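Local structure of putative sarcosine dimethylglycine methyltransferase (Galdieria sulphuraria, 2O57) at residues Ala91-Ala96 with Pro115-Arg120; Arg120-Asn125 with Ile134-Gly139; Glu147-Asp152 with Phe291-Lys296. The protein is probably an S-adenosylmethionine-dependent methyltransferase that methylates sarcosine and dimethylglycine. All coordinates share one frame; numbering follows the deposited sequence.

Contact 1. Residues Ala91-Ala96 with Pro115-Arg120; sequences AGYGGA and PVQNKR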
loop_
_atom_site.group_PDB
_atom_site.type_symbol
_atom_site.label_atom_id
_atom_site.label_comp_id
_atom_site.label_asym_id
_atom_site.label_seq_id
_atom_site.Cartn_x
_atom_site.Cartn_y
_atom_site.Cartn_z
ATOM N N ALA A 91 16.108 -14.623 3.885
ATOM C CA ALA A 91 15.484 -15.437 2.850
ATOM C C ALA A 91 14.737 -16.729 3.297
ATOM O O ALA A 91 14.022 -17.330 2.509
ATOM C CB ALA A 91 16.547 -15.758 1.797
ATOM N N GLY A 92 14.957 -17.180 4.531
ATOM C CA GLY A 92 14.308 -18.385 5.071
ATOM C C GLY A 92 14.711 -19.577 4.237
ATOM O O GLY A 92 15.898 -19.791 3.992
ATOM N N TYR A 93 13.729 -20.339 3.779
ATOM C CA TYR A 93 13.966 -21.505 2.952
ATOM C C TYR A 93 14.129 -21.198 1.482
ATOM O O TYR A 93 14.351 -22.123 0.685
ATOM C CB TYR A 93 12.878 -22.572 3.139
ATOM C CG TYR A 93 12.826 -23.109 4.554
ATOM C CD1 TYR A 93 13.813 -23.988 5.016
ATOM C CD2 TYR A 93 11.809 -22.717 5.442
ATOM C CE1 TYR A 93 13.793 -24.474 6.330
ATOM C CE2 TYR A 93 11.777 -23.198 6.779
ATOM C CZ TYR A 93 12.769 -24.093 7.199
ATOM O OH TYR A 93 12.791 -24.607 8.474
ATOM N N GLY A 94 14.018 -19.919 1.123
ATOM C CA GLY A 94 14.334 -19.477 -0.225
ATOM C C GLY A 94 13.119 -19.418 -1.128
ATOM O O GLY A 94 13.255 -19.314 -2.334
ATOM N N GLY A 95 11.928 -19.472 -0.538
ATOM C CA GLY A 95 10.699 -19.511 -1.309
ATOM C C GLY A 95 10.535 -18.313 -2.241
ATOM O O GLY A 95 10.187 -18.494 -3.422
ATOM N N ALA A 96 10.748 -17.103 -1.701
ATOM C CA ALA A 96 10.644 -15.862 -2.484
ATOM C C ALA A 96 11.669 -15.856 -3.582
ATOM O O ALA A 96 11.380 -15.377 -4.663
ATOM C CB ALA A 96 10.865 -14.659 -1.614
ATOM N N PRO A 115 21.542 -21.501 9.766
ATOM C CA PRO A 115 22.258 -22.408 8.866
ATOM C C PRO A 115 21.477 -23.653 8.402
ATOM O O PRO A 115 21.733 -24.127 7.316
ATOM C CB PRO A 115 23.533 -22.787 9.659
ATOM C CG PRO A 115 23.300 -22.421 11.040
ATOM C CD PRO A 115 22.199 -21.383 11.090
ATOM N N VAL A 116 20.511 -24.146 9.171
ATOM C CA VAL A 116 19.730 -25.330 8.736
ATOM C C VAL A 116 18.774 -24.878 7.622
ATOM O O VAL A 116 18.629 -25.578 6.619
ATOM C CB VAL A 116 18.954 -25.993 9.911
ATOM C CG1 VAL A 116 17.925 -26.998 9.402
ATOM C CG2 VAL A 116 19.956 -26.635 10.962
ATOM N N GLN A 117 18.166 -23.696 7.782
ATOM C CA GLN A 117 17.394 -23.093 6.691
ATOM C C GLN A 117 18.229 -22.915 5.418
ATOM O O GLN A 117 17.756 -23.202 4.340
ATOM C CB GLN A 117 16.777 -21.722 7.077
ATOM C CG GLN A 117 15.623 -21.793 8.140
ATOM C CD GLN A 117 14.965 -20.430 8.354
ATOM O OE1 GLN A 117 15.542 -19.391 8.037
ATOM N NE2 GLN A 117 13.755 -20.434 8.881
ATOM N N ASN A 118 19.444 -22.392 5.551
ATOM C CA ASN A 118 20.324 -22.218 4.396
ATOM C C ASN A 118 20.644 -23.524 3.702
ATOM O O ASN A 118 20.663 -23.598 2.465
ATOM C CB ASN A 118 21.631 -21.561 4.821
ATOM C CG ASN A 118 21.428 -20.135 5.280
ATOM O OD1 ASN A 118 20.380 -19.524 4.994
ATOM N ND2 ASN A 118 22.411 -19.595 6.023
ATOM N N LYS A 119 20.909 -24.558 4.488
ATOM C CA LYS A 119 21.201 -25.850 3.875
ATOM C C LYS A 119 19.985 -26.396 3.112
ATOM O O LYS A 119 20.129 -26.888 1.971
ATOM C CB LYS A 119 21.724 -26.847 4.903
ATOM C CG LYS A 119 23.086 -26.454 5.498
ATOM C CD LYS A 119 24.222 -26.402 4.425
ATOM C CE LYS A 119 25.603 -26.708 5.014
ATOM N NZ LYS A 119 26.237 -25.637 5.883
ATOM N N ARG A 120 18.791 -26.290 3.707
ATOM C CA ARG A 120 17.557 -26.736 3.014
ATOM C C ARG A 120 17.279 -25.943 1.770
ATOM O O ARG A 120 16.858 -26.513 0.775
ATOM C CB ARG A 120 16.315 -26.690 3.921
ATOM C CG ARG A 120 16.331 -27.744 4.922
ATOM C CD ARG A 120 15.012 -27.939 5.586
ATOM N NE ARG A 120 15.289 -28.624 6.827
ATOM C CZ ARG A 120 14.621 -28.459 7.960
ATOM N NH1 ARG A 120 13.603 -27.613 8.031
ATOM N NH2 ARG A 120 15.003 -29.139 9.035
HETATM O O HOH W 1 18.389 -19.073 3.133
#

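Contact 2. Residues Arg120-Asn125 with Ile134-Gly139; sequences RNEEYN and ITVKYG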
loop_
_atom_site.group_PDB
_atom_site.type_symbol
_atom_site.label_atom_id
_atom_site.label_comp_id
_atom_site.label_asym_id
_atom_site.label_seq_id
_atom_site.Cartn_x
_atom_site.Cartn_y
_atom_site.Cartn_z
ATOM N N ARG A 120 18.791 -26.290 3.707
ATOM C CA ARG A 120 17.557 -26.736 3.014
ATOM C C ARG A 120 17.279 -25.943 1.770
ATOM O O ARG A 120 16.858 -26.513 0.775
ATOM C CB ARG A 120 16.315 -26.690 3.921
ATOM C CG ARG A 120 16.331 -27.744 4.922
ATOM C CD ARG A 120 15.012 -27.939 5.586
ATOM N NE ARG A 120 15.289 -28.624 6.827
ATOM C CZ ARG A 120 14.621 -28.459 7.960
ATOM N NH1 ARG A 120 13.603 -27.613 8.031
ATOM N NH2 ARG A 120 15.003 -29.139 9.035
ATOM N N ASN A 121 17.435 -24.608 1.864
ATOM C CA ASN A 121 17.364 -23.685 0.726
ATOM C C ASN A 121 18.228 -24.179 -0.473
ATOM O O ASN A 121 17.715 -24.373 -1.580
ATOM C CB ASN A 121 17.780 -22.271 1.191
ATOM C CG ASN A 121 17.442 -21.187 0.169
ATOM O OD1 ASN A 121 17.022 -21.496 -0.964
ATOM N ND2 ASN A 121 17.674 -19.904 0.540
ATOM N N GLU A 122 19.518 -24.411 -0.237
ATOM C CA GLU A 122 20.413 -24.932 -1.291
ATOM C C GLU A 122 19.862 -26.255 -1.869
ATOM O O GLU A 122 19.895 -26.451 -3.069
ATOM C CB GLU A 122 21.846 -25.143 -0.769
ATOM C CG GLU A 122 22.560 -23.860 -0.359
ATOM C CD GLU A 122 23.972 -24.098 0.191
ATOM O OE1 GLU A 122 24.153 -24.909 1.126
ATOM O OE2 GLU A 122 24.897 -23.453 -0.314
ATOM N N GLU A 123 19.371 -27.137 -0.997
ATOM C CA GLU A 123 18.841 -28.450 -1.419
ATOM C C GLU A 123 17.662 -28.248 -2.370
ATOM O O GLU A 123 17.635 -28.847 -3.468
ATOM C CB GLU A 123 18.421 -29.322 -0.218
ATOM C CG GLU A 123 19.607 -29.900 0.583
ATOM C CD GLU A 123 19.254 -30.521 1.983
ATOM O OE1 GLU A 123 18.082 -30.445 2.427
ATOM O OE2 GLU A 123 20.188 -31.064 2.643
ATOM N N TYR A 124 16.711 -27.394 -1.961
ATOM C CA TYR A 124 15.554 -27.031 -2.813
ATOM C C TYR A 124 15.968 -26.435 -4.144
ATOM O O TYR A 124 15.383 -26.768 -5.167
ATOM C CB TYR A 124 14.590 -26.046 -2.129
ATOM C CG TYR A 124 13.905 -26.581 -0.908
ATOM C CD1 TYR A 124 13.289 -27.830 -0.922
ATOM C CD2 TYR A 124 13.901 -25.849 0.277
ATOM C CE1 TYR A 124 12.667 -28.340 0.214
ATOM C CE2 TYR A 124 13.286 -26.329 1.404
ATOM C CZ TYR A 124 12.678 -27.568 1.382
ATOM O OH TYR A 124 12.100 -28.052 2.525
ATOM N N ASN A 125 16.957 -25.549 -4.135
ATOM C CA ASN A 125 17.429 -24.946 -5.380
ATOM C C ASN A 125 18.077 -25.954 -6.310
ATOM O O ASN A 125 17.911 -25.888 -7.527
ATOM C CB ASN A 125 18.394 -23.793 -5.094
ATOM C CG ASN A 125 17.745 -22.682 -4.226
ATOM O OD1 ASN A 125 16.532 -22.493 -4.252
ATOM N ND2 ASN A 125 18.564 -21.968 -3.457
ATOM N N ILE A 134 20.438 -18.974 -7.942
ATOM C CA ILE A 134 20.267 -18.652 -6.516
ATOM C C ILE A 134 21.484 -19.107 -5.702
ATOM O O ILE A 134 21.873 -20.284 -5.741
ATOM C CB ILE A 134 18.957 -19.258 -5.913
ATOM C CG1 ILE A 134 17.728 -18.906 -6.776
ATOM C CG2 ILE A 134 18.752 -18.769 -4.435
ATOM C CD1 ILE A 134 16.467 -19.753 -6.418
ATOM N N THR A 135 22.086 -18.167 -4.978
ATOM C CA THR A 135 23.152 -18.524 -4.061
ATOM C C THR A 135 22.681 -18.306 -2.646
ATOM O O THR A 135 21.861 -17.437 -2.387
ATOM C CB THR A 135 24.455 -17.740 -4.308
ATOM O OG1 THR A 135 24.249 -16.384 -3.907
ATOM C CG2 THR A 135 24.829 -17.767 -5.747
ATOM N N VAL A 136 23.184 -19.091 -1.714
ATOM C CA VAL A 136 22.729 -18.955 -0.352
ATOM C C VAL A 136 23.969 -18.671 0.485
ATOM O O VAL A 136 24.917 -19.472 0.491
ATOM C CB VAL A 136 22.033 -20.268 0.179
ATOM C CG1 VAL A 136 21.524 -20.061 1.599
ATOM C CG2 VAL A 136 20.868 -20.703 -0.719
ATOM N N LYS A 137 23.941 -17.548 1.207
ATOM C CA LYS A 137 25.068 -17.125 2.055
ATOM C C LYS A 137 24.585 -16.978 3.496
ATOM O O LYS A 137 23.453 -16.581 3.733
ATOM C CB LYS A 137 25.616 -15.775 1.560
ATOM C CG LYS A 137 25.822 -15.643 0.012
ATOM C CD LYS A 137 25.898 -14.140 -0.386
ATOM C CE LYS A 137 26.166 -13.934 -1.905
ATOM N NZ LYS A 137 27.577 -14.240 -2.348
ATOM N N TYR A 138 25.423 -17.376 4.445
ATOM C CA TYR A 138 25.178 -17.186 5.853
ATOM C C TYR A 138 25.673 -15.799 6.228
ATOM O O TYR A 138 26.729 -15.362 5.761
ATOM C CB TYR A 138 25.933 -18.230 6.677
ATOM C CG TYR A 138 25.963 -17.958 8.169
ATOM C CD1 TYR A 138 24.938 -18.412 8.995
ATOM C CD2 TYR A 138 27.024 -17.256 8.761
ATOM C CE1 TYR A 138 24.952 -18.177 10.362
ATOM C CE2 TYR A 138 27.046 -17.023 10.136
ATOM C CZ TYR A 138 26.003 -17.495 10.930
ATOM O OH TYR A 138 25.997 -17.280 12.298
ATOM N N GLY A 139 24.889 -15.096 7.039
ATOM C CA GLY A 139 25.383 -13.878 7.640
ATOM C C GLY A 139 24.316 -12.957 8.190
ATOM O O GLY A 139 23.124 -13.321 8.291
HETATM O O HOH W 2 24.417 -21.457 -2.575
HETATM O O HOH W 3 21.304 -22.297 -4.079
#

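Contact 3. Residues Glu147-Asp152 with Phe291-Lys296; sequences EDNSYD and FRKSDK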
loop_
_atom_site.group_PDB
_atom_site.type_symbol
_atom_site.label_atom_id
_atom_site.label_comp_id
_atom_site.label_asym_id
_atom_site.label_seq_id
_atom_site.Cartn_x
_atom_site.Cartn_y
_atom_site.Cartn_z
ATOM N N GLU A 147 30.384 -6.846 -1.734
ATOM C CA GLU A 147 30.985 -5.547 -2.112
ATOM C C GLU A 147 29.940 -4.397 -2.216
ATOM O O GLU A 147 28.751 -4.653 -2.375
ATOM C CB GLU A 147 31.666 -5.640 -3.475
ATOM C CG GLU A 147 32.693 -6.738 -3.652
ATOM C CD GLU A 147 33.626 -6.434 -4.824
ATOM O OE1 GLU A 147 33.866 -7.350 -5.664
ATOM O OE2 GLU A 147 34.117 -5.272 -4.904
ATOM N N ASP A 148 30.412 -3.150 -2.161
ATOM C CA ASP A 148 29.578 -1.970 -2.431
ATOM C C ASP A 148 29.009 -2.030 -3.840
ATOM O O ASP A 148 29.666 -2.552 -4.742
ATOM C CB ASP A 148 30.374 -0.678 -2.339
ATOM C CG ASP A 148 30.996 -0.460 -0.978
ATOM O OD1 ASP A 148 31.003 -1.399 -0.149
ATOM O OD2 ASP A 148 31.454 0.666 -0.742
ATOM N N ASN A 149 27.804 -1.488 -4.018
ATOM C CA ASN A 149 27.199 -1.334 -5.323
ATOM C C ASN A 149 27.067 -2.637 -6.094
ATOM O O ASN A 149 27.420 -2.670 -7.262
ATOM C CB ASN A 149 27.989 -0.317 -6.161
ATOM C CG ASN A 149 28.102 1.009 -5.490
ATOM O OD1 ASN A 149 27.088 1.572 -5.060
ATOM N ND2 ASN A 149 29.333 1.520 -5.355
ATOM N N SER A 150 26.596 -3.696 -5.422
ATOM C CA SER A 150 26.455 -5.030 -6.017
ATOM C C SER A 150 25.062 -5.340 -6.591
ATOM O O SER A 150 24.958 -6.097 -7.554
ATOM C CB SER A 150 26.777 -6.121 -4.964
ATOM O OG SER A 150 28.181 -6.285 -4.813
ATOM N N TYR A 151 24.003 -4.775 -5.993
ATOM C CA TYR A 151 22.651 -5.216 -6.313
ATOM C C TYR A 151 21.763 -4.248 -7.064
ATOM O O TYR A 151 21.673 -3.080 -6.733
ATOM C CB TYR A 151 21.952 -5.736 -5.033
ATOM C CG TYR A 151 22.687 -6.939 -4.466
ATOM C CD1 TYR A 151 22.560 -8.188 -5.067
ATOM C CD2 TYR A 151 23.544 -6.808 -3.384
ATOM C CE1 TYR A 151 23.243 -9.288 -4.598
ATOM C CE2 TYR A 151 24.252 -7.897 -2.882
ATOM C CZ TYR A 151 24.103 -9.138 -3.505
ATOM O OH TYR A 151 24.783 -10.239 -3.031
ATOM N N ASP A 152 21.050 -4.768 -8.048
ATOM C CA ASP A 152 19.991 -4.003 -8.666
ATOM C C ASP A 152 18.823 -3.782 -7.715
ATOM O O ASP A 152 18.154 -2.778 -7.807
ATOM C CB ASP A 152 19.538 -4.709 -9.925
ATOM C CG ASP A 152 20.660 -4.840 -10.923
ATOM O OD1 ASP A 152 21.098 -3.769 -11.380
ATOM O OD2 ASP A 152 21.134 -5.969 -11.186
ATOM N N PHE A 291 12.021 1.769 -1.617
ATOM C CA PHE A 291 13.006 2.840 -1.580
ATOM C C PHE A 291 13.808 2.796 -2.853
ATOM O O PHE A 291 13.912 1.739 -3.484
ATOM C CB PHE A 291 14.000 2.629 -0.435
ATOM C CG PHE A 291 13.374 2.458 0.924
ATOM C CD1 PHE A 291 13.053 3.568 1.702
ATOM C CD2 PHE A 291 13.155 1.184 1.442
ATOM C CE1 PHE A 291 12.503 3.409 2.984
ATOM C CE2 PHE A 291 12.619 1.013 2.722
ATOM C CZ PHE A 291 12.291 2.127 3.489
ATOM N N ARG A 292 14.387 3.928 -3.231
ATOM C CA ARG A 292 15.397 3.914 -4.270
ATOM C C ARG A 292 16.668 4.604 -3.773
ATOM O O ARG A 292 16.601 5.601 -3.051
ATOM C CB ARG A 292 14.890 4.569 -5.557
ATOM C CG ARG A 292 15.869 4.447 -6.735
ATOM C CD ARG A 292 15.431 5.177 -8.007
ATOM N NE ARG A 292 14.229 4.654 -8.662
ATOM C CZ ARG A 292 14.165 3.619 -9.510
ATOM N NH1 ARG A 292 15.244 2.871 -9.830
ATOM N NH2 ARG A 292 12.987 3.324 -10.036
ATOM N N LYS A 293 17.825 4.058 -4.135
ATOM C CA LYS A 293 19.102 4.702 -3.843
ATOM C C LYS A 293 19.354 5.907 -4.797
ATOM O O LYS A 293 19.966 5.769 -5.871
ATOM C CB LYS A 293 20.258 3.706 -3.933
ATOM C CG LYS A 293 21.595 4.296 -3.507
ATOM C CD LYS A 293 22.688 3.194 -3.377
ATOM C CE LYS A 293 24.089 3.792 -3.235
ATOM N NZ LYS A 293 25.122 2.692 -3.093
ATOM N N SER A 294 18.829 7.061 -4.395
ATOM C CA SER A 294 18.938 8.325 -5.144
ATOM C C SER A 294 18.513 9.426 -4.193
ATOM O O SER A 294 17.779 9.178 -3.220
ATOM C CB SER A 294 18.028 8.359 -6.394
ATOM O OG SER A 294 16.671 8.163 -6.031
ATOM N N ASP A 295 18.937 10.633 -4.516
ATOM C CA ASP A 295 18.646 11.823 -3.731
ATOM C C ASP A 295 17.159 12.164 -3.783
ATOM O O ASP A 295 16.598 12.616 -2.787
ATOM C CB ASP A 295 19.503 12.982 -4.269
ATOM C CG ASP A 295 19.430 14.239 -3.405
ATOM O OD1 ASP A 295 19.268 14.123 -2.164
ATOM O OD2 ASP A 295 19.565 15.355 -3.982
ATOM N N LYS A 296 16.520 11.919 -4.927
ATOM C CA LYS A 296 15.134 12.351 -5.151
ATOM C C LYS A 296 14.227 11.355 -5.867
ATOM O O LYS A 296 14.721 10.503 -6.616
ATOM C CB LYS A 296 15.093 13.677 -5.948
ATOM C CG LYS A 296 15.685 14.899 -5.249
ATOM C CD LYS A 296 14.810 15.428 -4.105
ATOM C CE LYS A 296 15.337 16.784 -3.609
ATOM N NZ LYS A 296 14.231 17.704 -3.145
#

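Contact 1. Residues Ala91-Ala96 with Pro115-Arg120
Gly92, which packs against Gln117, offers its carbonyl oxygen O to a water 2.7 Å away, and the same water donates a second bond to Asn118 OD1 at 2.8 Å, bridging loop and helix. The loop is the glycine-rich turn after the first strand of a Rossmann-like methyltransferase fold, and its sequence fits a GxGxxG pattern, consistent with the usual S-adenosylmethionine-binding loop of such enzymes. Gly92 occupies a type II' beta turn closed from Gly94 N to Ala91 O, and its CA makes a close approach of 3.4 Å to Gln117 OE1. That amide oxygen takes its hydrogen bond from Asn112 ND2, while Asn112 OD1 receives Gly92 N, so one residue at the end of strand 107-112 positions both partners. Gln117 CG stands beside the backbone N (chi1 -69°), and the extended chain beyond it crosses Tyr93 at about a right angle. Gln117 CG lies over one face of the Tyr93 ring in a CH-pi contact, 4.0 Å from the centroid and 26° off the normal. Arg120 runs alongside the same ring, pointing the same way, and its CD comes within 3.7 Å of Tyr93 CE1. Phe37, from helix 27-40, meets both the tyrosine ring and, in a cation-pi contact, the arginine. Ring and guanidinium planes are only 5° apart, yet Tyr93 OH and Arg120 NH1, at 3.1 Å, do not align as a hydrogen bond. Val116 CG1 lies over the outer part of one guanidinium face, 3.5 Å above its plane.

Contact 2. Residues Arg120-Asn125 with Ile134-Gly139
Asn121 reaches from helix 120-125 onto Val136 of the neighbouring strand, and all four side-chain atoms beyond CA meet the same methyl, CG2. CB touches it most loosely, CG lies closer, and ND2 comes within 3.5 Å of Val136 CG2, the two side chains crossing at a slant. With CG anti to the backbone N (chi1 -167°) the amide is brought against Val136. The remaining atom, OD1, touches the methyl too, and accepts a bent and weak bond of 3.0 Å from Asn125 ND2, one turn on, and another weak one from Arg98 of helix 95-104. Glu122 adds its CG to the same methyl, and a water links its OE2 to Val136 N. Asn125 crosses Ile134 at about a right angle, its ND2 3.4 Å from Ile134 CG2. The same nitrogen donates to a water 2.8 Å away, which in turn reaches Ile134 O, while Asn125 OD1 is held by Arg98. Asn125 and Asn121 OD1 thus find partners in water, each other and Arg98, although both amides lie on aliphatic side chains. The axes of the short segments approach to 8.5 Å and run nearly antiparallel (170°), as expected for the return leg of the beta-alpha-beta unit formed by strand 107-112, helix 115-128 and strand 134-138 in a Rossmann-like sheet.

Contact 3. Residues Glu147-Asp152 with Phe291-Lys296
The flat carboxamide of Asn149 is met by Lys293 at its oxygen, and the asparagine side chain also touches Pro179. Lys293 NZ donates to Asn149 OD1 at 3.0 Å, tilted 19° from the carbonyl plane, with a C=O...N angle of 159°, so the ammonium lies nearly straight beyond the oxygen. The lysine gets there fully stretched: CG is anti to the backbone N (chi1 -174°) and every later bond is likewise extended, which carries the charge well away from the strand. Asn149 OD1 is one of three grips on NZ, the others being Leu177 O and Ala174 O. The last of these belongs to helix 166-176, whose carbonyl-rich C-terminal end would probably favour the positive charge. In the fold, the lysine lies on strand 284-293, the antiparallel strand beside 181-190 in the seven-stranded methyltransferase sheet, whereas Asn149 belongs to the loop leading into strand 151-157. A methionine in place of Lys293 would probably leave Asn149 OD1 and the two backbone carbonyls without their shared donor, and the amide freer to turn. Asp148, next to the asparagine, forms a salt bridge with Arg175 of the same helix, and Ser150 OG donates to Glu147 O at 3.0 Å. Lys293 itself centres an inverse gamma turn, in which Ser294 N makes a weak bond to Arg292 O.

How the contacts relate
From the N terminus, contact 1 comes first and closes a loop of 18 residues that holds the rest of helix 95-104 and strand 107-112. Contact 2 follows along the same helix, 115-128, sharing Arg120 with contact 1, and closes a short link of eight residues. The two touch: Asn118 CB packs on Val136 CG1 and Asn121 on the glycine-rich turn. Contact 3 opens later and spans 138 residues, bringing the C-terminal strand back to the loop ahead of strand 151-157. None nests or crosses; all run in series. Contact 3 lies about 24 Å from contact 2, centre to centre, although the Lys137 side chain touches that of Tyr151 and both strands belong to one sheet.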